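PDB 3BDV: Alpha/beta hydrolase from Pectobacterium atrosepticum SCRI1043, which probably acts as a hydrolase of the alpha/beta-hydrolase fold, its natural substrate not being established, and binds calcium ions. Local coordinates for residues A[30-41]-A[166-177]. Sequence-based numbering, arbitrary orientation.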
loop_
_atom_site.group_PDB
_atom_site.type_symbol
_atom_site.label_atom_id
_atom_site.label_comp_id
_atom_site.label_asym_id
_atom_site.label_seq_id
_atom_site.Cartn_x
_atom_site.Cartn_y
_atom_site.Cartn_z
ATOM N N ASP A 30 9.476 10.497 1.020
ATOM C CA ASP A 30 10.640 11.126 1.607
ATOM C C ASP A 30 11.046 10.470 2.945
ATOM O O ASP A 30 10.432 9.513 3.422
ATOM C CB ASP A 30 10.402 12.640 1.739
ATOM C CG ASP A 30 9.277 12.988 2.721
ATOM O OD1 ASP A 30 8.903 12.132 3.525
ATOM O OD2 ASP A 30 8.772 14.132 2.692
ATOM N N ASP A 31 12.107 10.976 3.539
ATOM C CA ASP A 31 12.707 10.304 4.676
ATOM C C ASP A 31 11.809 10.168 5.878
ATOM O O ASP A 31 11.957 9.209 6.626
ATOM C CB ASP A 31 14.019 10.981 5.084
ATOM C CG ASP A 31 15.200 10.444 4.310
ATOM O OD1 ASP A 31 15.098 9.307 3.792
ATOM O OD2 ASP A 31 16.235 11.142 4.215
ATOM N N GLU A 32 10.884 11.107 6.064
ATOM C CA GLU A 32 9.991 11.089 7.225
ATOM C C GLU A 32 8.644 10.460 6.973
ATOM O O GLU A 32 7.825 10.384 7.875
ATOM C CB GLU A 32 9.805 12.478 7.788
ATOM C CG GLU A 32 10.955 12.888 8.782
ATOM C CD GLU A 32 11.153 11.886 9.959
ATOM O OE1 GLU A 32 10.161 11.464 10.623
ATOM O OE2 GLU A 32 12.328 11.517 10.213
ATOM N N HIS A 33 8.426 10.024 5.737
ATOM C CA HIS A 33 7.210 9.341 5.339
ATOM C C HIS A 33 7.197 7.947 5.960
ATOM O O HIS A 33 8.245 7.306 6.108
ATOM C CB HIS A 33 7.208 9.247 3.809
ATOM C CG HIS A 33 5.924 8.806 3.200
ATOM N ND1 HIS A 33 5.550 7.476 3.110
ATOM C CD2 HIS A 33 4.994 9.505 2.510
ATOM C CE1 HIS A 33 4.406 7.398 2.455
ATOM N NE2 HIS A 33 4.046 8.614 2.086
ATOM N N TRP A 34 6.012 7.505 6.352
ATOM C CA TRP A 34 5.826 6.177 6.934
ATOM C C TRP A 34 6.453 5.049 6.143
ATOM O O TRP A 34 6.977 4.126 6.725
ATOM C CB TRP A 34 4.339 5.874 7.210
ATOM C CG TRP A 34 3.417 5.945 6.027
ATOM C CD1 TRP A 34 2.745 7.059 5.571
ATOM C CD2 TRP A 34 2.960 4.856 5.215
ATOM N NE1 TRP A 34 1.991 6.756 4.488
ATOM C CE2 TRP A 34 2.113 5.413 4.224
ATOM C CE3 TRP A 34 3.270 3.489 5.151
ATOM C CZ2 TRP A 34 1.528 4.639 3.232
ATOM C CZ3 TRP A 34 2.690 2.732 4.156
ATOM C CH2 TRP A 34 1.807 3.323 3.228
ATOM N N GLN A 35 6.386 5.069 4.826
ATOM C CA GLN A 35 7.025 3.990 4.066
ATOM C C GLN A 35 8.545 3.954 4.299
ATOM O O GLN A 35 9.145 2.874 4.368
ATOM C CB GLN A 35 6.703 4.121 2.590
ATOM C CG GLN A 35 5.285 3.696 2.261
ATOM C CD GLN A 35 4.952 3.888 0.795
ATOM O OE1 GLN A 35 5.380 4.868 0.203
ATOM N NE2 GLN A 35 4.188 2.973 0.210
ATOM N N SER A 36 9.133 5.132 4.517
ATOM C CA SER A 36 10.545 5.228 4.834
ATOM C C SER A 36 10.834 4.823 6.287
ATOM O O SER A 36 11.850 4.172 6.561
ATOM C CB SER A 36 11.104 6.623 4.480
ATOM O OG SER A 36 11.022 6.872 3.060
ATOM N N HIS A 37 10.001 5.234 7.237
ATOM C CA HIS A 37 10.120 4.697 8.585
ATOM C C HIS A 37 10.109 3.185 8.536
ATOM O O HIS A 37 10.950 2.513 9.155
ATOM C CB HIS A 37 8.989 5.213 9.478
ATOM C CG HIS A 37 9.239 6.596 9.988
ATOM N ND1 HIS A 37 9.764 6.851 11.236
ATOM C CD2 HIS A 37 9.020 7.806 9.412
ATOM C CE1 HIS A 37 9.868 8.159 11.405
ATOM N NE2 HIS A 37 9.431 8.767 10.313
ATOM N N TRP A 38 9.178 2.638 7.789
ATOM C CA TRP A 38 9.014 1.170 7.764
ATOM C C TRP A 38 10.194 0.445 7.116
ATOM O O TRP A 38 10.641 -0.607 7.596
ATOM C CB TRP A 38 7.683 0.784 7.116
ATOM C CG TRP A 38 6.489 1.231 7.906
ATOM C CD1 TRP A 38 6.479 2.030 9.047
ATOM C CD2 TRP A 38 5.125 0.987 7.585
ATOM N NE1 TRP A 38 5.198 2.222 9.453
ATOM C CE2 TRP A 38 4.341 1.627 8.566
ATOM C CE3 TRP A 38 4.488 0.274 6.578
ATOM C CZ2 TRP A 38 2.957 1.555 8.562
ATOM C CZ3 TRP A 38 3.125 0.210 6.579
ATOM C CH2 TRP A 38 2.377 0.833 7.573
ATOM N N GLU A 39 10.724 1.045 6.069
ATOM C CA GLU A 39 11.911 0.518 5.403
ATOM C C GLU A 39 13.103 0.484 6.342
ATOM O O GLU A 39 13.824 -0.491 6.369
ATOM C CB GLU A 39 12.221 1.366 4.201
ATOM C CG GLU A 39 13.282 0.785 3.328
ATOM C CD GLU A 39 13.580 1.670 2.153
ATOM O OE1 GLU A 39 13.339 2.922 2.225
ATOM O OE2 GLU A 39 14.082 1.093 1.171
ATOM N N ARG A 40 13.339 1.567 7.082
ATOM C CA ARG A 40 14.403 1.575 8.094
ATOM C C ARG A 40 14.148 0.564 9.224
ATOM O O ARG A 40 15.075 -0.069 9.726
ATOM C CB ARG A 40 14.594 2.962 8.727
ATOM C CG ARG A 40 15.089 4.041 7.797
ATOM C CD ARG A 40 15.489 5.289 8.561
ATOM N NE ARG A 40 14.334 6.024 9.100
ATOM C CZ ARG A 40 13.579 6.864 8.385
ATOM N NH1 ARG A 40 13.826 7.100 7.103
ATOM N NH2 ARG A 40 12.601 7.496 8.978
ATOM N N ARG A 41 12.891 0.429 9.641
ATOM C CA ARG A 41 12.548 -0.480 10.736
ATOM C C ARG A 41 12.656 -1.980 10.371
ATOM O O ARG A 41 13.056 -2.812 11.220
ATOM C CB ARG A 41 11.147 -0.105 11.234
ATOM C CG ARG A 41 10.725 -0.779 12.469
ATOM C CD ARG A 41 9.437 -0.228 12.917
ATOM N NE ARG A 41 8.921 -0.901 14.109
ATOM C CZ ARG A 41 8.084 -0.341 14.970
ATOM N NH1 ARG A 41 7.711 0.914 14.819
ATOM N NH2 ARG A 41 7.642 -1.026 16.010
ATOM N N ALA A 166 4.221 12.487 5.748
ATOM C CA ALA A 166 5.042 13.025 6.829
ATOM C C ALA A 166 4.461 14.296 7.369
ATOM O O ALA A 166 4.471 14.510 8.573
ATOM C CB ALA A 166 6.446 13.280 6.335
ATOM N N GLU A 167 3.978 15.140 6.462
ATOM C CA GLU A 167 3.489 16.472 6.811
ATOM C C GLU A 167 2.302 16.332 7.752
ATOM O O GLU A 167 2.100 17.194 8.571
ATOM C CB GLU A 167 3.102 17.259 5.552
ATOM C CG GLU A 167 4.307 17.556 4.592
ATOM C CD GLU A 167 4.573 16.454 3.516
ATOM O OE1 GLU A 167 4.632 15.245 3.820
ATOM O OE2 GLU A 167 4.733 16.812 2.329
ATOM N N ALA A 168 1.561 15.223 7.632
ATOM C CA ALA A 168 0.447 14.860 8.537
ATOM C C ALA A 168 0.846 14.080 9.811
ATOM O O ALA A 168 -0.008 13.718 10.661
ATOM C CB ALA A 168 -0.623 14.073 7.738
ATOM N N GLY A 169 2.134 13.791 9.984
ATOM C CA GLY A 169 2.551 13.037 11.150
ATOM C C GLY A 169 2.741 11.548 10.934
ATOM O O GLY A 169 2.821 10.822 11.897
ATOM N N PHE A 170 2.819 11.115 9.686
ATOM C CA PHE A 170 3.010 9.704 9.348
ATOM C C PHE A 170 4.259 9.638 8.479
ATOM O O PHE A 170 4.159 9.690 7.254
ATOM C CB PHE A 170 1.832 9.167 8.553
ATOM C CG PHE A 170 0.508 9.365 9.206
ATOM C CD1 PHE A 170 -0.191 10.546 9.024
ATOM C CD2 PHE A 170 -0.050 8.386 9.967
ATOM C CE1 PHE A 170 -1.393 10.753 9.633
ATOM C CE2 PHE A 170 -1.275 8.582 10.588
ATOM C CZ PHE A 170 -1.938 9.762 10.417
ATOM N N GLY A 171 5.441 9.538 9.091
ATOM C CA GLY A 171 5.626 9.268 10.510
ATOM C C GLY A 171 5.737 7.788 10.754
ATOM O O GLY A 171 5.499 6.985 9.862
ATOM N N PRO A 172 6.086 7.407 11.979
ATOM C CA PRO A 172 6.262 5.996 12.249
ATOM C C PRO A 172 5.022 5.158 12.058
ATOM O O PRO A 172 5.159 4.015 11.806
ATOM C CB PRO A 172 6.669 5.942 13.722
ATOM C CG PRO A 172 6.772 7.268 14.152
ATOM C CD PRO A 172 6.345 8.236 13.169
ATOM N N TRP A 173 3.848 5.735 12.293
ATOM C CA TRP A 173 2.564 5.058 12.109
ATOM C C TRP A 173 2.509 3.611 12.584
ATOM O O TRP A 173 2.325 2.665 11.793
ATOM C CB TRP A 173 2.114 5.164 10.639
ATOM C CG TRP A 173 0.608 4.955 10.435
ATOM C CD1 TRP A 173 -0.411 5.219 11.312
ATOM C CD2 TRP A 173 -0.012 4.421 9.252
ATOM N NE1 TRP A 173 -1.619 4.909 10.736
ATOM C CE2 TRP A 173 -1.398 4.395 9.488
ATOM C CE3 TRP A 173 0.475 3.996 8.013
ATOM C CZ2 TRP A 173 -2.300 3.944 8.538
ATOM C CZ3 TRP A 173 -0.401 3.497 7.082
ATOM C CH2 TRP A 173 -1.779 3.490 7.336
ATOM N N GLU A 174 2.625 3.461 13.896
ATOM C CA GLU A 174 2.512 2.158 14.509
ATOM C C GLU A 174 1.142 1.534 14.262
ATOM O O GLU A 174 1.052 0.295 14.135
ATOM C CB GLU A 174 2.820 2.256 15.993
ATOM C CG GLU A 174 4.273 2.531 16.246
ATOM C CD GLU A 174 4.931 1.518 17.139
ATOM O OE1 GLU A 174 4.232 0.674 17.732
ATOM O OE2 GLU A 174 6.162 1.558 17.252
ATOM N N TYR A 175 0.081 2.348 14.180
ATOM C CA TYR A 175 -1.256 1.788 13.928
ATOM C C TYR A 175 -1.303 1.077 12.577
ATOM O O TYR A 175 -1.887 -0.013 12.473
ATOM C CB TYR A 175 -2.402 2.832 14.029
ATOM C CG TYR A 175 -3.760 2.145 13.941
ATOM C CD1 TYR A 175 -4.259 1.416 15.017
ATOM C CD2 TYR A 175 -4.513 2.193 12.778
ATOM C CE1 TYR A 175 -5.479 0.764 14.935
ATOM C CE2 TYR A 175 -5.739 1.550 12.697
ATOM C CZ TYR A 175 -6.202 0.826 13.765
ATOM O OH TYR A 175 -7.399 0.138 13.647
ATOM N N GLY A 176 -0.688 1.656 11.545
ATOM C CA GLY A 176 -0.593 0.962 10.264
ATOM C C GLY A 176 0.168 -0.362 10.334
ATOM O O GLY A 176 -0.225 -1.383 9.734
ATOM N N LEU A 177 1.286 -0.365 11.046
ATOM C CA LEU A 177 2.027 -1.590 11.283
ATOM C C LEU A 177 1.228 -2.628 12.036
ATOM O O LEU A 177 1.271 -3.814 11.707
ATOM C CB LEU A 177 3.307 -1.268 12.053
ATOM C CG LEU A 177 4.401 -0.539 11.292
ATOM C CD1 LEU A 177 5.531 -0.257 12.275
ATOM C CD2 LEU A 177 4.902 -1.361 10.034
HETATM O O HOH W 1 5.660 12.799 3.193
HETATM O O HOH W 2 7.775 2.796 12.418
#
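Trp38 of helix 34-41 meets residues 172-177 with both its polar edge and a face. Its NE1 donates to Pro172 O at 3.0 Å, 156° at the hydrogen; the oxygen lies in the indole plane, whereas the donor stands above the carbonyl plane. Over one indole face sits Leu177 CD2, 3.4 Å from the centroid of the Trp38 five-membered ring, a CH-pi contact. Trp173 CE3 comes within 3.5 Å of Trp38 CZ2, but these two rings, though nearly parallel, are slid apart and barely overlap. Trp173 instead turns its edge to the face of Trp34 in a T-shaped pair, planes 71° apart. Trp34 CG lies between its own backbone N and carbonyl carbon (chi1 58°), which brings the indole beside Trp173. This aromatic cluster packs on Ile79, Met103 and Val105, strand residues of the central parallel sheet of the alpha/beta-hydrolase fold.

Two backbone bonds join residues 32-34, at the helix start, to the 170-171 loop: Gly171 N to Glu32 O at 2.8 Å, and Trp34 N to Phe170 O at 3.0 Å. Phe170 O and Gly171 N, the acceptor and donor on the loop side, belong to one cis peptide. His37 lays one ring face over Gly171 C and Pro172, while its NE2 donates to Glu32 OE1 at 2.8 Å, which limits ring rotation. At the far end, Arg41 forms an end-on salt bridge, NH1 and NH2 both donating to Glu174 OE2 from the same face of the carboxylate plane, NH1 at 3.0 Å. Farther out, Asp8 takes Arg41 NE in a salt bridge and Thr4 hydrogen-bonds Glu174 OE2, tying both charges to helix 4-15.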